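Local structure of cysteine protease-like VirA (3EB8) at residues Asp184-Leu192 against Gly330-Leu338; Glu257-Met266 against Ser309-Gly317. The protein is a secreted Shigella effector that promotes bacterial entry into epithelial cells and later spreading, although its reported alpha-tubulin protease activity is disputed. One frame throughout, in Å; residues are numbered along the deposited sequence.

Contact 1: Asp184-Leu192 against Gly330-Leu338; sequences DSKKELQML and GTLPSSEGL
With CG swung opposite the backbone N (chi1 171°) and the rest of its chain stretched out, Glu188 reaches over Ser334 to Leu332, while neighbouring Leu189 has CG opposite its own carbonyl carbon and lays its side chain against Pro333. Glu188 CB rests 3.7 Å from Ser334 CB. At the far end both carboxylate oxygens of Glu188 come close to the Leu332 CD1 methyl, a van der Waals contact with OE2 at 3.8 Å. The two backbones head in nearly opposite directions and share one hydrogen bond, Leu189 N to Pro333 O at 3.0 Å, almost straight with 172° at the hydrogen. The same oxygen takes a CA-H...O contact from Glu188 CA at 3.5 Å. That carbonyl is presented by a compact piece of chain: an inverse gamma turn is built round Pro333, closed by Ser334 N to Leu332 O, and Ser334 is also the N-cap of helix 335-341, its OG accepting from Gly337 N at 3.0 Å. The contact therefore joins a loop of the tubulin-binding region to the turn that starts this helix. On the apolar side, Leu189 CB meets Pro333 CB at 3.9 Å. Met191, bent at chi2 and chi3, crosses the proline ring at about a right angle, bringing SD to 4.1 Å from Pro333 CG. Helix 226-234 backs this patch, with Pro226 and Ile229 on Met191 and Ser230 on Pro333. Toward the start of 184-192, Lys187 O accepts from Trp141 NE1, and Ser335 OG lies beside Ser185 O while hydrogen-bonded to Phe137 O.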
ATOM      1  N   ASP A 184      22.636   9.905 -10.774  1.00 67.14           N
ATOM      2  CA  ASP A 184      22.198  11.245 -11.219  1.00 68.41           C
ATOM      3  C   ASP A 184      20.673  11.310 -11.258  1.00 62.53           C
ATOM      4  O   ASP A 184      20.025  10.639 -12.053  1.00 60.66           O
ATOM      5  CB  ASP A 184      22.793  11.677 -12.570  1.00 70.74           C
ATOM      6  CG  ASP A 184      22.393  13.113 -12.963  1.00 85.81           C
ATOM      7  OD1 ASP A 184      22.890  14.072 -12.334  1.00 86.29           O
ATOM      8  OD2 ASP A 184      21.583  13.291 -13.903  1.00 76.43           O
ATOM      9  N   SER A 185      20.133  12.141 -10.378  1.00 62.96           N
ATOM     10  CA  SER A 185      18.722  12.186 -10.071  1.00 67.49           C
ATOM     11  C   SER A 185      17.868  12.456 -11.304  1.00 65.53           C
ATOM     12  O   SER A 185      16.795  11.885 -11.452  1.00 62.30           O
ATOM     13  CB  SER A 185      18.481  13.281  -9.031  1.00 62.58           C
ATOM     14  OG  SER A 185      18.360  14.550  -9.655  1.00 93.10           O
ATOM     15  N   LYS A 186      18.359  13.330 -12.180  1.00 83.05           N
ATOM     16  CA  LYS A 186      17.614  13.784 -13.354  1.00 73.56           C
ATOM     17  C   LYS A 186      17.639  12.779 -14.504  1.00 71.52           C
ATOM     18  O   LYS A 186      16.907  12.929 -15.481  1.00 67.28           O
ATOM     19  CB  LYS A 186      18.183  15.112 -13.863  1.00 67.70           C
ATOM     20  CG  LYS A 186      17.748  16.359 -13.110  1.00 86.27           C
ATOM     21  CD  LYS A 186      18.272  17.605 -13.833  1.00109.09           C
ATOM     22  CE  LYS A 186      17.749  18.907 -13.227  1.00119.27           C
ATOM     23  NZ  LYS A 186      18.104  20.101 -14.062  1.00120.54           N
ATOM     24  N   LYS A 187      18.494  11.768 -14.405  1.00 67.28           N
ATOM     25  CA  LYS A 187      18.627  10.820 -15.490  1.00 59.07           C
ATOM     26  C   LYS A 187      17.301  10.131 -15.839  1.00 69.91           C
ATOM     27  O   LYS A 187      16.441   9.885 -14.974  1.00 56.98           O
ATOM     28  CB  LYS A 187      19.698   9.777 -15.166  1.00 77.30           C
ATOM     29  CG  LYS A 187      20.057   8.872 -16.338  1.00 59.51           C
ATOM     30  CD  LYS A 187      21.536   8.524 -16.319  1.00104.59           C
ATOM     31  CE  LYS A 187      22.044   8.147 -17.701  1.00105.80           C
ATOM     32  NZ  LYS A 187      23.537   8.238 -17.806  1.00101.08           N
ATOM     33  N   GLU A 188      17.146   9.837 -17.126  1.00 60.96           N
ATOM     34  CA  GLU A 188      16.029   9.045 -17.613  1.00 64.05           C
ATOM     35  C   GLU A 188      16.598   7.683 -17.949  1.00 65.40           C
ATOM     36  O   GLU A 188      17.602   7.582 -18.660  1.00 56.47           O
ATOM     37  CB  GLU A 188      15.395   9.682 -18.854  1.00 55.63           C
ATOM     38  CG  GLU A 188      14.355   8.801 -19.549  1.00 84.58           C
ATOM     39  CD  GLU A 188      13.678   9.494 -20.736  1.00 80.97           C
ATOM     40  OE1 GLU A 188      13.660   8.906 -21.842  1.00 71.19           O
ATOM     41  OE2 GLU A 188      13.158  10.622 -20.556  1.00 75.49           O
ATOM     42  N   LEU A 189      15.967   6.643 -17.419  1.00 67.14           N
ATOM     43  CA  LEU A 189      16.480   5.294 -17.549  1.00 53.25           C
ATOM     44  C   LEU A 189      16.329   4.812 -18.968  1.00 55.75           C
ATOM     45  O   LEU A 189      15.255   4.933 -19.553  1.00 56.66           O
ATOM     46  CB  LEU A 189      15.716   4.353 -16.629  1.00 51.58           C
ATOM     47  CG  LEU A 189      15.770   4.630 -15.132  1.00 51.13           C
ATOM     48  CD1 LEU A 189      15.012   3.530 -14.366  1.00 49.76           C
ATOM     49  CD2 LEU A 189      17.216   4.743 -14.679  1.00 52.62           C
ATOM     50  N   GLN A 190      17.400   4.257 -19.522  1.00 70.99           N
ATOM     51  CA  GLN A 190      17.307   3.585 -20.813  1.00 78.92           C
ATOM     52  C   GLN A 190      16.762   2.195 -20.577  1.00 69.98           C
ATOM     53  O   GLN A 190      17.188   1.500 -19.657  1.00 85.67           O
ATOM     54  CB  GLN A 190      18.670   3.512 -21.501  1.00 92.73           C
ATOM     55  CG  GLN A 190      19.094   4.809 -22.166  1.00108.84           C
ATOM     56  CD  GLN A 190      20.592   4.871 -22.390  1.00120.67           C
ATOM     57  OE1 GLN A 190      21.309   3.900 -22.136  1.00120.07           O
ATOM     58  NE2 GLN A 190      21.074   6.018 -22.861  1.00122.98           N
ATOM     59  N   MET A 191      15.817   1.792 -21.410  1.00 69.91           N
ATOM     60  CA  MET A 191      15.122   0.530 -21.213  1.00 75.96           C
ATOM     61  C   MET A 191      15.972  -0.667 -21.627  1.00 75.43           C
ATOM     62  O   MET A 191      16.813  -0.563 -22.522  1.00 79.29           O
ATOM     63  CB  MET A 191      13.786   0.553 -21.957  1.00 88.54           C
ATOM     64  CG  MET A 191      12.753   1.431 -21.264  1.00100.45           C
ATOM     65  SD  MET A 191      12.513   0.915 -19.550  1.00 87.78           S
ATOM     66  CE  MET A 191      12.215  -0.840 -19.823  1.00 50.59           C
ATOM     67  N   LEU A 192      15.756  -1.801 -20.963  1.00 74.60           N
ATOM     68  CA  LEU A 192      16.552  -2.996 -21.218  1.00 56.03           C
ATOM     69  C   LEU A 192      16.126  -3.714 -22.491  1.00 57.44           C
ATOM     70  O   LEU A 192      14.934  -3.807 -22.794  1.00 58.67           O
ATOM     71  CB  LEU A 192      16.496  -3.957 -20.020  1.00 55.10           C
ATOM     72  CG  LEU A 192      17.485  -3.699 -18.876  1.00 76.32           C
ATOM     73  CD1 LEU A 192      17.171  -2.391 -18.209  1.00 71.68           C
ATOM     74  CD2 LEU A 192      17.480  -4.818 -17.839  1.00 79.28           C
ATOM     75  N   GLY A 330       2.360   5.373 -21.734  1.00 43.12           N
ATOM     76  CA  GLY A 330       3.575   5.950 -22.296  1.00 51.01           C
ATOM     77  C   GLY A 330       4.561   6.580 -21.314  1.00 51.91           C
ATOM     78  O   GLY A 330       5.436   7.350 -21.736  1.00 45.11           O
ATOM     79  N   THR A 331       4.436   6.277 -20.020  1.00 43.09           N
ATOM     80  CA  THR A 331       5.248   6.986 -19.027  1.00 43.28           C
ATOM     81  C   THR A 331       6.724   6.648 -19.144  1.00 45.32           C
ATOM     82  O   THR A 331       7.098   5.475 -19.201  1.00 50.67           O
ATOM     83  CB  THR A 331       4.835   6.678 -17.557  1.00 47.89           C
ATOM     84  OG1 THR A 331       3.450   6.967 -17.355  1.00 48.73           O
ATOM     85  CG2 THR A 331       5.659   7.534 -16.599  1.00 45.68           C
ATOM     86  N   LEU A 332       7.564   7.675 -19.155  1.00 47.78           N
ATOM     87  CA  LEU A 332       9.008   7.471 -19.201  1.00 52.54           C
ATOM     88  C   LEU A 332       9.609   7.435 -17.799  1.00 54.98           C
ATOM     89  O   LEU A 332       9.244   8.239 -16.946  1.00 49.55           O
ATOM     90  CB  LEU A 332       9.684   8.550 -20.053  1.00 57.48           C
ATOM     91  CG  LEU A 332       9.210   8.584 -21.513  1.00 61.92           C
ATOM     92  CD1 LEU A 332       9.869   9.737 -22.245  1.00 48.88           C
ATOM     93  CD2 LEU A 332       9.456   7.243 -22.218  1.00 55.21           C
ATOM     94  N   PRO A 333      10.530   6.488 -17.560  1.00 42.57           N
ATOM     95  CA  PRO A 333      11.170   6.319 -16.262  1.00 49.09           C
ATOM     96  C   PRO A 333      12.158   7.454 -15.969  1.00 52.28           C
ATOM     97  O   PRO A 333      13.359   7.266 -16.101  1.00 43.94           O
ATOM     98  CB  PRO A 333      11.917   4.981 -16.406  1.00 43.79           C
ATOM     99  CG  PRO A 333      11.460   4.384 -17.656  1.00 56.18           C
ATOM    100  CD  PRO A 333      11.000   5.492 -18.530  1.00 58.80           C
ATOM    101  N   SER A 334      11.640   8.618 -15.594  1.00 44.62           N
ATOM    102  CA  SER A 334      12.450   9.729 -15.137  1.00 48.82           C
ATOM    103  C   SER A 334      11.618  10.560 -14.176  1.00 50.56           C
ATOM    104  O   SER A 334      10.401  10.434 -14.122  1.00 63.93           O
ATOM    105  CB  SER A 334      12.897  10.612 -16.312  1.00 49.81           C
ATOM    106  OG  SER A 334      11.816  11.391 -16.809  1.00 47.87           O
ATOM    107  N   SER A 335      12.284  11.417 -13.422  1.00 45.40           N
ATOM    108  CA  SER A 335      11.603  12.334 -12.532  1.00 46.14           C
ATOM    109  C   SER A 335      10.612  13.243 -13.278  1.00 61.50           C
ATOM    110  O   SER A 335       9.543  13.537 -12.767  1.00 53.20           O
ATOM    111  CB  SER A 335      12.646  13.154 -11.779  1.00 59.18           C
ATOM    112  OG  SER A 335      13.641  12.272 -11.294  1.00 59.04           O
ATOM    113  N   GLU A 336      10.964  13.696 -14.479  1.00 47.01           N
ATOM    114  CA  GLU A 336       9.999  14.445 -15.297  1.00 61.37           C
ATOM    115  C   GLU A 336       8.804  13.566 -15.682  1.00 46.98           C
ATOM    116  O   GLU A 336       7.662  13.954 -15.477  1.00 59.38           O
ATOM    117  CB  GLU A 336      10.637  15.072 -16.564  1.00 47.99           C
ATOM    118  CG  GLU A 336       9.600  15.773 -17.463  1.00 48.62           C
ATOM    119  CD  GLU A 336      10.199  16.553 -18.605  1.00 67.18           C
ATOM    120  OE1 GLU A 336       9.464  16.866 -19.578  1.00 64.22           O
ATOM    121  OE2 GLU A 336      11.401  16.872 -18.524  1.00 72.32           O
ATOM    122  N   GLY A 337       9.079  12.394 -16.248  1.00 52.19           N
ATOM    123  CA  GLY A 337       8.032  11.441 -16.591  1.00 45.44           C
ATOM    124  C   GLY A 337       7.086  11.145 -15.425  1.00 45.48           C
ATOM    125  O   GLY A 337       5.862  11.178 -15.577  1.00 52.15           O
ATOM    126  N   LEU A 338       7.667  10.876 -14.257  1.00 45.33           N
ATOM    127  CA  LEU A 338       6.915  10.513 -13.053  1.00 45.32           C
ATOM    128  C   LEU A 338       6.031  11.657 -12.488  1.00 51.45           C
ATOM    129  O   LEU A 338       4.828  11.487 -12.329  1.00 48.83           O
ATOM    130  CB  LEU A 338       7.860   9.954 -11.971  1.00 44.96           C
ATOM    131  CG  LEU A 338       8.623   8.660 -12.299  1.00 44.13           C
ATOM    132  CD1 LEU A 338       9.259   7.987 -11.068  1.00 43.86           C
ATOM    133  CD2 LEU A 338       7.700   7.698 -13.006  1.00 47.39           C
TER

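Contact 2: Glu257-Met266 against Ser309-Gly317; sequences ENIENRLNFM and SHITCNGVG
A helix laid across a beta hairpin is the arrangement here: the last turns of helix 245-265 cover strand 300-312 close to its turn into strand 315-327, the segment axes 6.7 Å apart and crossing at 57°. Ile311 has its side chain turned toward the helix, against Arg262 and Met266. Asn261 CG lies beside the backbone N (chi1 -54°), which turns the amide to the Ile311 carbonyl: Asn261 ND2 donates to Ile311 O at 2.7 Å, the oxygen in the amide plane, the N-H...O angle 165° and the donor tilted from the carbonyl plane. Met266 reaches over the isoleucine, SD at 3.6 Å from Ile311 CG2, and its bend at chi3 puts CE at 3.8 Å from Val316 CG2 on the returning strand. Phe265 lies by the turn, CE1 at 3.8 Å from Cys313 CB, its ring nearly parallel to that of Phe103. Thr312 OG1 braces the turn, accepting from Asn314 N in an ST turn and bonding to Ser355 OG of strand 348-356.

At the other end His310 lies alongside the helix, CD2 3.3 Å from Asn258 CB. The carboxylate of Glu257 comes to the edge of the imidazole, near its plane, with OE1 2.9 Å from His310 CE1. NE2 is hydrogen-bonded to Ile254 O, which should help fix the ring's rotation, and the polarised C-H at CE1 faces the carboxylate, probably an electrostatic attraction.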
ATOM      1  N   GLU A 257       1.605  11.417  18.357  1.00 51.37           N
ATOM      2  CA  GLU A 257       1.197  10.297  19.194  1.00 50.87           C
ATOM      3  C   GLU A 257       2.312   9.254  19.289  1.00 49.94           C
ATOM      4  O   GLU A 257       2.551   8.687  20.347  1.00 49.75           O
ATOM      5  CB  GLU A 257      -0.088   9.671  18.652  1.00 50.77           C
ATOM      6  CG  GLU A 257      -0.227   8.187  18.941  1.00 79.38           C
ATOM      7  CD  GLU A 257      -1.603   7.645  18.547  1.00 84.10           C
ATOM      8  OE1 GLU A 257      -1.705   6.427  18.200  1.00 57.02           O
ATOM      9  OE2 GLU A 257      -2.573   8.452  18.585  1.00 81.57           O
ATOM     10  N   ASN A 258       2.992   8.993  18.179  1.00 49.43           N
ATOM     11  CA  ASN A 258       4.134   8.095  18.226  1.00 49.02           C
ATOM     12  C   ASN A 258       5.171   8.600  19.241  1.00 54.30           C
ATOM     13  O   ASN A 258       5.635   7.848  20.098  1.00 48.60           O
ATOM     14  CB  ASN A 258       4.776   7.926  16.847  1.00 48.23           C
ATOM     15  CG  ASN A 258       6.052   7.111  16.908  1.00 57.67           C
ATOM     16  OD1 ASN A 258       7.116   7.601  16.566  1.00 59.30           O
ATOM     17  ND2 ASN A 258       5.954   5.869  17.374  1.00 49.45           N
ATOM     18  N   ILE A 259       5.512   9.880  19.142  1.00 49.59           N
ATOM     19  CA  ILE A 259       6.497  10.479  20.040  1.00 54.95           C
ATOM     20  C   ILE A 259       6.083  10.427  21.515  1.00 59.78           C
ATOM     21  O   ILE A 259       6.902  10.132  22.395  1.00 59.31           O
ATOM     22  CB  ILE A 259       6.737  11.943  19.714  1.00 56.46           C
ATOM     23  CG1 ILE A 259       7.533  12.096  18.429  1.00 60.69           C
ATOM     24  CG2 ILE A 259       7.466  12.613  20.851  1.00 66.42           C
ATOM     25  CD1 ILE A 259       7.858  13.527  18.138  1.00 60.32           C
ATOM     26  N   GLU A 260       4.820  10.732  21.794  1.00 57.21           N
ATOM     27  CA  GLU A 260       4.334  10.694  23.176  1.00 51.10           C
ATOM     28  C   GLU A 260       4.413   9.289  23.771  1.00 56.79           C
ATOM     29  O   GLU A 260       4.860   9.104  24.901  1.00 50.33           O
ATOM     30  CB  GLU A 260       2.893  11.181  23.277  1.00 51.78           C
ATOM     31  CG  GLU A 260       2.742  12.644  23.678  1.00104.36           C
ATOM     32  CD  GLU A 260       2.754  13.593  22.488  1.00118.38           C
ATOM     33  OE1 GLU A 260       3.772  13.632  21.759  1.00127.65           O
ATOM     34  OE2 GLU A 260       1.745  14.310  22.290  1.00114.55           O
ATOM     35  N   ASN A 261       3.956   8.298  23.016  1.00 49.70           N
ATOM     36  CA  ASN A 261       3.989   6.933  23.493  1.00 49.11           C
ATOM     37  C   ASN A 261       5.430   6.442  23.668  1.00 58.39           C
ATOM     38  O   ASN A 261       5.741   5.730  24.621  1.00 48.49           O
ATOM     39  CB  ASN A 261       3.189   6.023  22.564  1.00 48.73           C
ATOM     40  CG  ASN A 261       1.773   6.526  22.347  1.00 64.11           C
ATOM     41  OD1 ASN A 261       1.238   7.263  23.169  1.00 50.58           O
ATOM     42  ND2 ASN A 261       1.162   6.136  21.235  1.00 49.05           N
ATOM     43  N   ARG A 262       6.310   6.840  22.759  1.00 48.50           N
ATOM     44  CA  ARG A 262       7.701   6.461  22.866  1.00 53.20           C
ATOM     45  C   ARG A 262       8.299   7.005  24.182  1.00 60.74           C
ATOM     46  O   ARG A 262       8.862   6.254  24.993  1.00 54.59           O
ATOM     47  CB  ARG A 262       8.474   6.936  21.635  1.00 57.25           C
ATOM     48  CG  ARG A 262       9.959   6.746  21.759  1.00 80.94           C
ATOM     49  CD  ARG A 262      10.561   6.249  20.476  1.00 88.80           C
ATOM     50  NE  ARG A 262      11.874   5.671  20.720  1.00100.70           N
ATOM     51  CZ  ARG A 262      12.708   5.316  19.757  1.00119.13           C
ATOM     52  NH1 ARG A 262      12.360   5.482  18.487  1.00118.40           N
ATOM     53  NH2 ARG A 262      13.889   4.802  20.064  1.00132.80           N
ATOM     54  N   LEU A 263       8.136   8.300  24.411  1.00 52.45           N
ATOM     55  CA  LEU A 263       8.634   8.922  25.639  1.00 52.61           C
ATOM     56  C   LEU A 263       8.001   8.282  26.874  1.00 60.74           C
ATOM     57  O   LEU A 263       8.652   8.061  27.893  1.00 61.55           O
ATOM     58  CB  LEU A 263       8.303  10.414  25.631  1.00 60.56           C
ATOM     59  CG  LEU A 263       9.422  11.318  26.132  1.00 90.14           C
ATOM     60  CD1 LEU A 263       9.950  10.936  27.552  1.00 53.18           C
ATOM     61  CD2 LEU A 263      10.516  11.273  25.089  1.00 93.93           C
ATOM     62  N   ASN A 264       6.712   8.001  26.782  1.00 51.76           N
ATOM     63  CA  ASN A 264       5.964   7.472  27.916  1.00 51.52           C
ATOM     64  C   ASN A 264       6.332   6.014  28.231  1.00 50.73           C
ATOM     65  O   ASN A 264       6.527   5.648  29.383  1.00 53.47           O
ATOM     66  CB  ASN A 264       4.465   7.578  27.615  1.00 60.45           C
ATOM     67  CG  ASN A 264       3.661   8.057  28.793  1.00 66.08           C
ATOM     68  OD1 ASN A 264       4.191   8.701  29.693  1.00 74.71           O
ATOM     69  ND2 ASN A 264       2.363   7.753  28.792  1.00 68.45           N
ATOM     70  N   PHE A 265       6.453   5.191  27.193  1.00 48.67           N
ATOM     71  CA  PHE A 265       6.546   3.746  27.368  1.00 53.17           C
ATOM     72  C   PHE A 265       7.934   3.160  27.134  1.00 61.74           C
ATOM     73  O   PHE A 265       8.318   2.205  27.805  1.00 76.56           O
ATOM     74  CB  PHE A 265       5.507   3.025  26.493  1.00 54.93           C
ATOM     75  CG  PHE A 265       4.087   3.482  26.738  1.00 52.44           C
ATOM     76  CD1 PHE A 265       3.319   3.976  25.704  1.00 61.09           C
ATOM     77  CD2 PHE A 265       3.539   3.439  28.013  1.00 62.27           C
ATOM     78  CE1 PHE A 265       2.020   4.412  25.926  1.00 60.74           C
ATOM     79  CE2 PHE A 265       2.234   3.874  28.252  1.00 49.31           C
ATOM     80  CZ  PHE A 265       1.480   4.363  27.206  1.00 54.37           C
ATOM     81  N   MET A 266       8.691   3.712  26.195  1.00 52.21           N
ATOM     82  CA  MET A 266      10.016   3.156  25.916  1.00 47.44           C
ATOM     83  C   MET A 266      11.045   4.212  25.512  1.00 49.01           C
ATOM     84  O   MET A 266      11.548   4.190  24.384  1.00 49.05           O
ATOM     85  CB  MET A 266       9.916   2.064  24.858  1.00 47.31           C
ATOM     86  CG  MET A 266       9.033   2.412  23.676  1.00 48.77           C
ATOM     87  SD  MET A 266       8.378   0.964  22.795  1.00 63.64           S
ATOM     88  CE  MET A 266       9.863   0.031  22.434  1.00 46.39           C
ATOM     89  N   SER A 309       7.330   2.370  11.823  1.00 46.25           N
ATOM     90  CA  SER A 309       6.964   1.869  13.145  1.00 45.31           C
ATOM     91  C   SER A 309       6.214   2.958  13.924  1.00 59.95           C
ATOM     92  O   SER A 309       6.460   4.151  13.722  1.00 48.45           O
ATOM     93  CB  SER A 309       8.211   1.458  13.909  1.00 45.23           C
ATOM     94  OG  SER A 309       8.933   2.611  14.267  1.00 62.17           O
ATOM     95  N   HIS A 310       5.317   2.541  14.815  1.00 45.94           N
ATOM     96  CA  HIS A 310       4.502   3.458  15.602  1.00 46.42           C
ATOM     97  C   HIS A 310       4.316   2.910  17.016  1.00 46.56           C
ATOM     98  O   HIS A 310       3.700   1.855  17.196  1.00 48.08           O
ATOM     99  CB  HIS A 310       3.125   3.639  14.953  1.00 46.65           C
ATOM    100  CG  HIS A 310       2.320   4.744  15.561  1.00 59.57           C
ATOM    101  ND1 HIS A 310       1.258   4.525  16.417  1.00 47.61           N
ATOM    102  CD2 HIS A 310       2.439   6.089  15.457  1.00 47.69           C
ATOM    103  CE1 HIS A 310       0.758   5.682  16.801  1.00 48.21           C
ATOM    104  NE2 HIS A 310       1.454   6.648  16.231  1.00 53.02           N
ATOM    105  N   ILE A 311       4.836   3.609  18.023  1.00 46.79           N
ATOM    106  CA  ILE A 311       4.678   3.126  19.386  1.00 47.94           C
ATOM    107  C   ILE A 311       3.265   3.396  19.870  1.00 47.38           C
ATOM    108  O   ILE A 311       2.773   4.519  19.784  1.00 49.09           O
ATOM    109  CB  ILE A 311       5.697   3.746  20.374  1.00 49.69           C
ATOM    110  CG1 ILE A 311       7.115   3.655  19.804  1.00 52.69           C
ATOM    111  CG2 ILE A 311       5.606   3.057  21.732  1.00 47.17           C
ATOM    112  CD1 ILE A 311       7.486   2.270  19.296  1.00 50.14           C
ATOM    113  N   THR A 312       2.609   2.351  20.356  1.00 49.42           N
ATOM    114  CA  THR A 312       1.277   2.470  20.922  1.00 47.86           C
ATOM    115  C   THR A 312       1.378   2.188  22.404  1.00 55.81           C
ATOM    116  O   THR A 312       2.465   1.919  22.920  1.00 48.37           O
ATOM    117  CB  THR A 312       0.305   1.437  20.314  1.00 56.71           C
ATOM    118  OG1 THR A 312       0.697   0.118  20.734  1.00 49.78           O
ATOM    119  CG2 THR A 312       0.302   1.521  18.772  1.00 52.18           C
ATOM    120  N   CYS A 313       0.243   2.238  23.089  1.00 52.41           N
ATOM    121  CA  CYS A 313       0.216   1.962  24.522  1.00 56.51           C
ATOM    122  C   CYS A 313       0.436   0.472  24.833  1.00 48.52           C
ATOM    123  O   CYS A 313       0.490   0.083  25.999  1.00 64.85           O
ATOM    124  CB  CYS A 313      -1.119   2.400  25.108  1.00 49.32           C
ATOM    125  SG  CYS A 313      -2.438   1.514  24.326  1.00 63.76           S
ATOM    126  N   ASN A 314       0.565  -0.353  23.797  1.00 52.36           N
ATOM    127  CA  ASN A 314       0.824  -1.788  23.979  1.00 48.22           C
ATOM    128  C   ASN A 314       2.208  -2.241  23.521  1.00 49.62           C
ATOM    129  O   ASN A 314       2.642  -3.346  23.829  1.00 52.38           O
ATOM    130  CB  ASN A 314      -0.229  -2.620  23.254  1.00 56.54           C
ATOM    131  CG  ASN A 314      -1.603  -2.487  23.871  1.00 60.25           C
ATOM    132  OD1 ASN A 314      -1.751  -1.981  24.988  1.00 55.09           O
ATOM    133  ND2 ASN A 314      -2.622  -2.953  23.152  1.00 49.25           N
ATOM    134  N   GLY A 315       2.901  -1.402  22.762  1.00 51.88           N
ATOM    135  CA  GLY A 315       4.207  -1.779  22.269  1.00 48.61           C
ATOM    136  C   GLY A 315       4.514  -1.219  20.900  1.00 53.61           C
ATOM    137  O   GLY A 315       3.991  -0.176  20.513  1.00 51.49           O
ATOM    138  N   VAL A 316       5.367  -1.920  20.161  1.00 52.91           N
ATOM    139  CA  VAL A 316       5.797  -1.457  18.849  1.00 48.18           C
ATOM    140  C   VAL A 316       4.786  -1.842  17.774  1.00 49.87           C
ATOM    141  O   VAL A 316       4.657  -3.018  17.398  1.00 46.33           O
ATOM    142  CB  VAL A 316       7.183  -2.030  18.480  1.00 57.18           C
ATOM    143  CG1 VAL A 316       7.714  -1.367  17.210  1.00 45.70           C
ATOM    144  CG2 VAL A 316       8.155  -1.839  19.632  1.00 55.87           C
ATOM    145  N   GLY A 317       4.065  -0.838  17.282  1.00 47.65           N
ATOM    146  CA  GLY A 317       3.083  -1.036  16.230  1.00 46.31           C
ATOM    147  C   GLY A 317       3.563  -0.447  14.924  1.00 46.00           C
ATOM    148  O   GLY A 317       4.737  -0.112  14.779  1.00 45.75           O
TER

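Overall arrangement
Contacts 1 and 2 lie far apart, their centres 39 Å from each other and their nearest atoms about 24 Å, so they do not touch. Each is peripheral, 23 and 22 Å from the centre of the chain. The chain runs from one to the other through a short loop: strand 315-327 leaves the hairpin of contact 2, and the next helix, 335-341, begins in contact 1. In sequence, both segments of contact 2 fall between the two of contact 1. The tubulin-binding region, residues 182-273, supplies one partner to each, 184-192 and 257-266; the other partners come from later chain. Both contacts thus join this region to later parts of the chain.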